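Side-chain contacts in hydrogenase (NiFe) small subunit HydA (Allochromatium vinosum, PDB 3MYR), which probably takes part in reversible hydrogen oxidation as the small subunit of a [NiFe] hydrogenase, its iron-sulfur clusters carrying the electrons: residues Arg23-Thr28 and Trp233-Ser238; Pro151-Gly156 and Leu177-Gln182; Pro253-Trp256 and Gly260-Glu263. All coordinates share one frame; numbering follows the deposited sequence.

Contact 1 (Arg23-Thr28 and Trp233-Ser238). With F3S (Fe3-s4 cluster), chain K.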
loop_
_atom_site.group_PDB
_atom_site.type_symbol
_atom_site.label_atom_id
_atom_site.label_comp_id
_atom_site.label_asym_id
_atom_site.label_seq_id
_atom_site.Cartn_x
_atom_site.Cartn_y
_atom_site.Cartn_z
ATOM N N ARG A 23 -7.460 9.676 -4.287
ATOM C CA ARG A 23 -7.021 10.298 -5.556
ATOM C C ARG A 23 -8.000 11.284 -6.174
ATOM O O ARG A 23 -7.606 12.073 -7.056
ATOM C CB ARG A 23 -6.648 9.249 -6.641
ATOM C CG ARG A 23 -5.560 8.244 -6.184
ATOM C CD ARG A 23 -4.184 8.890 -5.836
ATOM N NE ARG A 23 -3.292 7.737 -5.616
ATOM C CZ ARG A 23 -3.099 7.081 -4.492
ATOM N NH1 ARG A 23 -3.436 7.603 -3.288
ATOM N NH2 ARG A 23 -2.483 5.895 -4.574
ATOM N N ALA A 24 -9.273 11.191 -5.797
ATOM C CA ALA A 24 -10.332 11.883 -6.525
ATOM C C ALA A 24 -10.134 13.397 -6.426
ATOM O O ALA A 24 -9.986 13.951 -5.300
ATOM C CB ALA A 24 -11.742 11.494 -5.951
ATOM N N HIS A 25 -10.255 14.072 -7.566
ATOM C CA HIS A 25 -9.991 15.513 -7.624
ATOM C C HIS A 25 -11.247 16.315 -7.323
ATOM O O HIS A 25 -11.142 17.469 -6.972
ATOM C CB HIS A 25 -9.426 15.837 -9.023
ATOM C CG HIS A 25 -9.001 17.261 -9.228
ATOM N ND1 HIS A 25 -7.826 17.785 -8.685
ATOM C CD2 HIS A 25 -9.544 18.265 -9.980
ATOM C CE1 HIS A 25 -7.710 19.069 -9.031
ATOM N NE2 HIS A 25 -8.728 19.379 -9.827
ATOM N N ALA A 26 -12.451 15.743 -7.484
ATOM C CA ALA A 26 -13.713 16.519 -7.193
ATOM C C ALA A 26 -14.849 15.577 -6.984
ATOM O O ALA A 26 -15.131 14.787 -7.860
ATOM C CB ALA A 26 -14.144 17.443 -8.352
ATOM N N PRO A 27 -15.520 15.671 -5.837
ATOM C CA PRO A 27 -15.115 16.449 -4.674
ATOM C C PRO A 27 -13.919 15.726 -4.006
ATOM O O PRO A 27 -13.816 14.491 -4.113
ATOM C CB PRO A 27 -16.360 16.379 -3.774
ATOM C CG PRO A 27 -16.966 15.058 -4.116
ATOM C CD PRO A 27 -16.758 14.902 -5.611
ATOM N N THR A 28 -12.978 16.447 -3.395
ATOM C CA THR A 28 -11.860 15.724 -2.793
ATOM C C THR A 28 -12.318 15.073 -1.467
ATOM O O THR A 28 -13.285 15.534 -0.844
ATOM C CB THR A 28 -10.705 16.667 -2.464
ATOM O OG1 THR A 28 -11.185 17.623 -1.495
ATOM C CG2 THR A 28 -10.182 17.442 -3.750
ATOM N N TRP A 233 -8.521 7.753 -16.056
ATOM C CA TRP A 233 -8.066 7.660 -14.701
ATOM C C TRP A 233 -7.275 8.849 -14.238
ATOM O O TRP A 233 -6.513 9.410 -15.010
ATOM C CB TRP A 233 -7.121 6.467 -14.583
ATOM C CG TRP A 233 -7.891 5.231 -14.346
ATOM C CD1 TRP A 233 -8.589 4.427 -15.296
ATOM C CD2 TRP A 233 -8.059 4.636 -13.076
ATOM N NE1 TRP A 233 -9.166 3.327 -14.606
ATOM C CE2 TRP A 233 -8.777 3.410 -13.266
ATOM C CE3 TRP A 233 -7.496 4.920 -11.787
ATOM C CZ2 TRP A 233 -9.130 2.581 -12.173
ATOM C CZ3 TRP A 233 -7.823 4.040 -10.685
ATOM C CH2 TRP A 233 -8.613 2.877 -10.905
ATOM N N ASN A 234 -7.378 9.190 -12.956
ATOM C CA ASN A 234 -6.470 10.191 -12.335
ATOM C C ASN A 234 -6.613 11.557 -12.943
ATOM O O ASN A 234 -5.649 12.166 -13.447
ATOM C CB ASN A 234 -5.004 9.699 -12.375
ATOM C CG ASN A 234 -4.837 8.329 -11.636
ATOM O OD1 ASN A 234 -4.689 7.262 -12.263
ATOM N ND2 ASN A 234 -4.885 8.357 -10.288
ATOM N N ASP A 235 -7.834 12.051 -12.864
ATOM C CA ASP A 235 -8.200 13.323 -13.434
ATOM C C ASP A 235 -7.986 13.364 -14.951
ATOM O O ASP A 235 -7.377 14.298 -15.444
ATOM C CB ASP A 235 -7.430 14.443 -12.729
ATOM C CG ASP A 235 -8.155 15.790 -12.848
ATOM O OD1 ASP A 235 -9.317 15.757 -13.301
ATOM O OD2 ASP A 235 -7.557 16.836 -12.599
ATOM N N GLY A 236 -8.399 12.295 -15.665
ATOM C CA GLY A 236 -8.405 12.326 -17.127
ATOM C C GLY A 236 -6.983 12.158 -17.733
ATOM O O GLY A 236 -6.783 12.500 -18.877
ATOM N N THR A 237 -6.032 11.569 -16.997
ATOM C CA THR A 237 -4.621 11.467 -17.426
ATOM C C THR A 237 -4.458 10.351 -18.497
ATOM O O THR A 237 -3.828 10.559 -19.519
ATOM C CB THR A 237 -3.692 11.178 -16.199
ATOM O OG1 THR A 237 -3.821 12.263 -15.242
ATOM C CG2 THR A 237 -2.215 11.002 -16.623
ATOM N N SER A 238 -4.928 9.153 -18.183
ATOM C CA SER A 238 -4.737 8.029 -19.039
ATOM C C SER A 238 -5.679 6.924 -18.610
ATOM O O SER A 238 -6.530 7.111 -17.779
ATOM C CB SER A 238 -3.293 7.566 -18.972
ATOM O OG SER A 238 -2.984 6.694 -20.065
HETATM FE FE1 F3S K . -10.119 -2.665 -17.738
HETATM FE FE3 F3S K . -10.031 -2.315 -15.078
HETATM FE FE4 F3S K . -10.583 -0.263 -16.584
HETATM S S1 F3S K . -8.627 -3.601 -16.289
HETATM S S2 F3S K . -9.573 -0.622 -18.478
HETATM S S3 F3S K . -11.857 -2.106 -16.402
HETATM S S4 F3S K . -9.358 -0.221 -14.788
HETATM O O HOH W 1 -5.005 11.184 -9.159
#

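Contact 2 (Pro151-Gly156 and Leu177-Gln182)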
loop_
_atom_site.group_PDB
_atom_site.type_symbol
_atom_site.label_atom_id
_atom_site.label_comp_id
_atom_site.label_asym_id
_atom_site.label_seq_id
_atom_site.Cartn_x
_atom_site.Cartn_y
_atom_site.Cartn_z
ATOM N N PRO A 151 -11.191 6.833 -9.319
ATOM C CA PRO A 151 -11.396 7.651 -8.093
ATOM C C PRO A 151 -12.647 8.487 -8.214
ATOM O O PRO A 151 -13.408 8.563 -7.226
ATOM C CB PRO A 151 -10.175 8.588 -8.104
ATOM C CG PRO A 151 -9.048 7.656 -8.660
ATOM C CD PRO A 151 -9.781 6.756 -9.725
ATOM N N MET A 152 -12.834 9.157 -9.380
ATOM C CA MET A 152 -13.996 10.036 -9.506
ATOM C C MET A 152 -15.290 9.306 -9.799
ATOM O O MET A 152 -16.352 9.901 -9.669
ATOM C CB MET A 152 -13.733 11.157 -10.491
ATOM C CG MET A 152 -12.948 12.226 -9.655
ATOM S SD MET A 152 -13.034 13.800 -10.380
ATOM C CE MET A 152 -12.010 13.592 -11.853
ATOM N N VAL A 153 -15.224 7.971 -9.982
ATOM C CA VAL A 153 -16.461 7.162 -9.911
ATOM C C VAL A 153 -16.875 6.980 -8.475
ATOM O O VAL A 153 -18.063 7.083 -8.139
ATOM C CB VAL A 153 -16.292 5.810 -10.630
ATOM C CG1 VAL A 153 -17.451 4.855 -10.291
ATOM C CG2 VAL A 153 -16.175 6.058 -12.138
ATOM N N ILE A 154 -15.928 6.651 -7.601
ATOM C CA ILE A 154 -16.268 6.539 -6.162
ATOM C C ILE A 154 -16.891 7.839 -5.637
ATOM O O ILE A 154 -17.959 7.814 -5.078
ATOM C CB ILE A 154 -15.082 6.135 -5.322
ATOM C CG1 ILE A 154 -14.472 4.856 -5.909
ATOM C CG2 ILE A 154 -15.484 5.862 -3.834
ATOM C CD1 ILE A 154 -13.095 4.526 -5.283
ATOM N N THR A 155 -16.237 8.980 -5.824
ATOM C CA THR A 155 -16.802 10.198 -5.262
ATOM C C THR A 155 -18.032 10.650 -6.090
ATOM O O THR A 155 -18.879 11.322 -5.574
ATOM C CB THR A 155 -15.740 11.344 -5.220
ATOM O OG1 THR A 155 -15.162 11.486 -6.531
ATOM C CG2 THR A 155 -14.592 10.980 -4.289
ATOM N N GLY A 156 -18.059 10.351 -7.378
ATOM C CA GLY A 156 -19.235 10.566 -8.229
ATOM C C GLY A 156 -20.533 9.918 -7.704
ATOM O O GLY A 156 -21.599 10.543 -7.692
ATOM N N LEU A 177 -25.479 3.113 -13.608
ATOM C CA LEU A 177 -25.426 3.244 -15.075
ATOM C C LEU A 177 -24.522 4.341 -15.551
ATOM O O LEU A 177 -23.991 4.268 -16.682
ATOM C CB LEU A 177 -26.844 3.435 -15.667
ATOM C CG LEU A 177 -27.721 2.166 -15.455
ATOM C CD1 LEU A 177 -29.192 2.455 -15.827
ATOM C CD2 LEU A 177 -27.213 0.891 -16.219
ATOM N N ALA A 178 -24.351 5.385 -14.758
ATOM C CA ALA A 178 -23.567 6.533 -15.277
ATOM C C ALA A 178 -22.122 6.099 -15.506
ATOM O O ALA A 178 -21.377 6.745 -16.275
ATOM C CB ALA A 178 -23.586 7.763 -14.280
ATOM N N PHE A 179 -21.683 5.067 -14.755
ATOM C CA PHE A 179 -20.282 4.723 -14.798
ATOM C C PHE A 179 -20.068 3.354 -15.415
ATOM O O PHE A 179 -18.982 3.079 -15.955
ATOM C CB PHE A 179 -19.686 4.842 -13.375
ATOM C CG PHE A 179 -19.900 6.215 -12.782
ATOM C CD1 PHE A 179 -19.514 7.347 -13.503
ATOM C CD2 PHE A 179 -20.613 6.382 -11.602
ATOM C CE1 PHE A 179 -19.736 8.658 -12.988
ATOM C CE2 PHE A 179 -20.865 7.698 -11.086
ATOM C CZ PHE A 179 -20.438 8.803 -11.790
ATOM N N TYR A 180 -21.098 2.495 -15.305
ATOM C CA TYR A 180 -20.936 1.113 -15.714
ATOM C C TYR A 180 -21.943 0.746 -16.818
ATOM O O TYR A 180 -22.061 -0.410 -17.161
ATOM C CB TYR A 180 -21.091 0.163 -14.538
ATOM C CG TYR A 180 -20.090 0.439 -13.484
ATOM C CD1 TYR A 180 -20.401 1.328 -12.421
ATOM C CD2 TYR A 180 -18.842 -0.180 -13.494
ATOM C CE1 TYR A 180 -19.481 1.560 -11.398
ATOM C CE2 TYR A 180 -17.877 0.086 -12.481
ATOM C CZ TYR A 180 -18.197 0.972 -11.471
ATOM O OH TYR A 180 -17.281 1.290 -10.484
ATOM N N GLY A 181 -22.595 1.729 -17.426
ATOM C CA GLY A 181 -23.680 1.432 -18.331
ATOM C C GLY A 181 -23.156 0.987 -19.704
ATOM O O GLY A 181 -23.913 0.458 -20.480
ATOM N N GLN A 182 -21.904 1.270 -20.043
ATOM C CA GLN A 182 -21.378 0.938 -21.420
ATOM C C GLN A 182 -20.100 0.157 -21.276
ATOM O O GLN A 182 -19.341 0.364 -20.317
ATOM C CB GLN A 182 -21.075 2.208 -22.244
ATOM C CG GLN A 182 -22.292 3.144 -22.444
ATOM C CD GLN A 182 -23.463 2.608 -23.350
ATOM O OE1 GLN A 182 -24.490 3.310 -23.505
ATOM N NE2 GLN A 182 -23.298 1.437 -23.986
#

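Contact 3 (Pro253-Trp256 and Gly260-Glu263)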
loop_
_atom_site.group_PDB
_atom_site.type_symbol
_atom_site.label_atom_id
_atom_site.label_comp_id
_atom_site.label_asym_id
_atom_site.label_seq_id
_atom_site.Cartn_x
_atom_site.Cartn_y
_atom_site.Cartn_z
ATOM N N PRO A 253 -17.577 -9.563 -12.385
ATOM C CA PRO A 253 -17.516 -10.696 -11.432
ATOM C C PRO A 253 -16.556 -11.811 -11.899
ATOM O O PRO A 253 -16.586 -12.170 -13.091
ATOM C CB PRO A 253 -18.925 -11.276 -11.502
ATOM C CG PRO A 253 -19.850 -10.079 -11.914
ATOM C CD PRO A 253 -18.948 -9.273 -12.866
ATOM N N GLN A 254 -15.826 -12.441 -10.969
ATOM C CA GLN A 254 -14.908 -13.517 -11.368
ATOM C C GLN A 254 -13.921 -13.215 -12.483
ATOM O O GLN A 254 -13.553 -14.105 -13.238
ATOM C CB GLN A 254 -15.706 -14.816 -11.699
ATOM C CG GLN A 254 -16.327 -15.508 -10.404
ATOM C CD GLN A 254 -17.637 -14.795 -10.001
ATOM O OE1 GLN A 254 -18.515 -14.599 -10.854
ATOM N NE2 GLN A 254 -17.727 -14.325 -8.775
ATOM N N PHE A 255 -13.446 -11.980 -12.615
ATOM C CA PHE A 255 -12.580 -11.695 -13.742
ATOM C C PHE A 255 -11.239 -12.399 -13.590
ATOM O O PHE A 255 -10.579 -12.641 -14.577
ATOM C CB PHE A 255 -12.381 -10.173 -13.952
ATOM C CG PHE A 255 -11.433 -9.534 -12.955
ATOM C CD1 PHE A 255 -10.077 -9.328 -13.311
ATOM C CD2 PHE A 255 -11.910 -9.037 -11.732
ATOM C CE1 PHE A 255 -9.210 -8.699 -12.423
ATOM C CE2 PHE A 255 -11.050 -8.357 -10.819
ATOM C CZ PHE A 255 -9.706 -8.159 -11.175
ATOM N N TRP A 256 -10.846 -12.715 -12.354
ATOM C CA TRP A 256 -9.581 -13.426 -12.130
ATOM C C TRP A 256 -9.600 -14.815 -12.719
ATOM O O TRP A 256 -8.541 -15.375 -12.974
ATOM C CB TRP A 256 -9.283 -13.605 -10.629
ATOM C CG TRP A 256 -9.161 -12.256 -9.910
ATOM C CD1 TRP A 256 -10.054 -11.712 -9.042
ATOM C CD2 TRP A 256 -8.042 -11.371 -9.950
ATOM N NE1 TRP A 256 -9.612 -10.468 -8.603
ATOM C CE2 TRP A 256 -8.352 -10.259 -9.106
ATOM C CE3 TRP A 256 -6.803 -11.396 -10.639
ATOM C CZ2 TRP A 256 -7.462 -9.178 -8.903
ATOM C CZ3 TRP A 256 -5.909 -10.329 -10.465
ATOM C CH2 TRP A 256 -6.269 -9.182 -9.638
ATOM N N GLY A 260 -6.510 -17.094 -19.228
ATOM C CA GLY A 260 -5.413 -16.087 -18.947
ATOM C C GLY A 260 -5.685 -14.642 -19.386
ATOM O O GLY A 260 -6.420 -14.371 -20.335
ATOM N N PHE A 261 -5.080 -13.687 -18.702
ATOM C CA PHE A 261 -5.200 -12.339 -19.112
ATOM C C PHE A 261 -4.679 -12.131 -20.514
ATOM O O PHE A 261 -5.131 -11.192 -21.185
ATOM C CB PHE A 261 -4.441 -11.416 -18.153
ATOM C CG PHE A 261 -5.083 -11.291 -16.806
ATOM C CD1 PHE A 261 -4.333 -11.390 -15.646
ATOM C CD2 PHE A 261 -6.464 -11.114 -16.712
ATOM C CE1 PHE A 261 -4.938 -11.285 -14.369
ATOM C CE2 PHE A 261 -7.109 -10.950 -15.463
ATOM C CZ PHE A 261 -6.350 -11.004 -14.282
ATOM N N TYR A 262 -3.683 -12.921 -20.957
ATOM C CA TYR A 262 -3.122 -12.623 -22.265
ATOM C C TYR A 262 -3.679 -13.510 -23.378
ATOM O O TYR A 262 -3.104 -13.557 -24.426
ATOM C CB TYR A 262 -1.597 -12.678 -22.220
ATOM C CG TYR A 262 -1.061 -11.631 -21.253
ATOM C CD1 TYR A 262 -1.026 -10.288 -21.619
ATOM C CD2 TYR A 262 -0.611 -11.989 -19.958
ATOM C CE1 TYR A 262 -0.589 -9.298 -20.715
ATOM C CE2 TYR A 262 -0.170 -10.978 -19.025
ATOM C CZ TYR A 262 -0.159 -9.667 -19.420
ATOM O OH TYR A 262 0.383 -8.709 -18.612
ATOM N N GLU A 263 -4.773 -14.222 -23.106
ATOM C CA GLU A 263 -5.411 -15.071 -24.123
ATOM C C GLU A 263 -6.709 -14.421 -24.558
ATOM O O GLU A 263 -7.526 -14.126 -23.704
ATOM C CB GLU A 263 -5.846 -16.434 -23.539
ATOM C CG GLU A 263 -4.837 -17.171 -22.698
ATOM C CD GLU A 263 -3.769 -17.829 -23.538
ATOM O OE1 GLU A 263 -3.757 -17.582 -24.775
ATOM O OE2 GLU A 263 -2.950 -18.585 -22.963
#

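Contact 1 (Arg23-Thr28 and Trp233-Ser238)
The amide nitrogen of N234 is gripped from two sources next to R23: ND2 donates to a water oxygen 3.0 Å away and to the backbone oxygen of N212 of the large subunit. The same water reaches across to the loop after helix 16-23, though its bond to R23 O is weak at 3.5 Å. Beside this bridge the two side chains run alongside each other in the same direction, with R23 CB 4.1 Å from N234 ND2. The charged end of R23 is engaged with others: NH1 makes a salt bridge with E19.

At the outer end of the contact H25 meets D235. The carboxylate lies over one face of the imidazole, turned 25° from it, and OD2 comes 3.6 Å from CD2, displaced toward the rim. H25 brings its ring there by setting CG anti to the backbone N (chi1 -176°).

The loop 233-238 is braced from within. T237 OG1 donates to N234 O at 2.6 Å, while W233 N and W233 O both bond to the backbone of 237-238, T237 and S238 together facing W233 as a classic beta bulge. W233 is part of the [3Fe-4S] site, its NE1 3.6 Å from cluster sulfur S4, so the loop that touches 23-28 also helps wall the cluster.

Chemically, then, the join is a polar one. A buried amide is satisfied by water and by the partner subunit, and the exposed pair is a carboxylate over a ring face rather than a salt bridge, where the nearby negative charge would probably favour the protonated form of H25.

Contact 2 (Pro151-Gly156 and Leu177-Gln182)
Two helical pieces, the first turns of helix 151-164 in the flavodoxin-like N-terminal domain and the short helix 177-180, meet where V153 slips in beside F179 and Y180. The valine does the touching with both methyls. CG1 packs 3.7 Å from F179 CG, and CG2 stands 3.8 Å from F179 CD1, so the root of the phenyl ring rests against the fork of the valine. The two side chains point in opposite directions and overlap along their flanks. With CG1 anti to the backbone N (chi1 167°), V153 also extends this methyl toward Y180, reaching its OH at 3.6 Å and its CE1 at 4.0 Å.

The far end of the F179 ring settles on helix backbone. Its CE2 lies 4.1 Å from the carbonyl carbon of G156, a close approach allowed because glycine has no side chain; a CB there would run into the ring tip. Over one face of F179, centred, sits the methyl of A178 (CB 3.9 Å above the plane), and V153 CB lies over the opposite face nearer the rim, so the phenyl is sandwiched. An alanine in place of F179 would strip away the ring, and the likely result is a gap against V153 and the bare backbone of G156.

Packing alone joins the two segments; the phenol of Y180 spends its OH on a hydrogen bond with the backbone oxygen of P145. V153 and Y180 both lean on V144 of strand 141-144, M231 packs on F179, and elsewhere on helix 151-164 P151, I154 and T155 press on helix 16-23, so the contact sits between the central sheet and the C-terminal part.

Contact 3 (Pro253-Trp256 and Gly260-Glu263)
Three rings make this contact, with F261 entering beside F255 and W256. One face of the F255 ring carries W256 CD1, 3.9 Å above its plane and toward the rim, while at its edge, near the plane, stands F261 CE2, 4.0 Å from CD1 of F255. The indole in turn has F255 CZ over one of its faces. F261 offers an edge as well: W256 CE3 lies in the plane of its ring and 3.7 Å from its CZ, and W256 CZ3 is close behind. Thus the far rim of F261 is shared by both neighbours, each crossing it obliquely.

F255 takes the tight rotamer with CG between the backbone N and the carbonyl carbon (chi1 76°), which swings its ring to lie beside the indole that follows it in sequence. F261 starts from a type I turn, G260 to E263, closed by E263 N to G260 O at 3.2 Å; K220 NZ bonds to the oxygens of both end residues. The large subunit supplies further hold, D52 accepting from F261 N and F56 meeting the indole of W256.

F255 packs on C250 and F261 on L248, both of the [3Fe-4S] site, and W256 comes within about 5 Å of a [4Fe-4S] cluster. The ring-to-ring contacts are apolar, with the backbone oxygen F255 O a further neighbour of F261 CE2, so three buried aromatic rings set apolar carbon beside the clusters here.

Overall arrangement
From the N terminus, the chain leaves helix 16-23 through 23-28, the first half of contact 1, whose partner 233-238 arrives some 200 residues later, so a very long loop is closed. Contact 2 lies wholly within that loop and closes a short one, between helix 151-164 and helix 177-180. The two touch directly: A24 packs on T155, and R23 and W233 both on P151. Together they tie the flavodoxin-like domain to the C-terminal part, which holds the other two clusters. Contact 3 follows in series, a local closure over three intervening residues near the C terminus that touches neither, its nearest atoms about 9 Å from contact 2 and about 11 Å from contact 1.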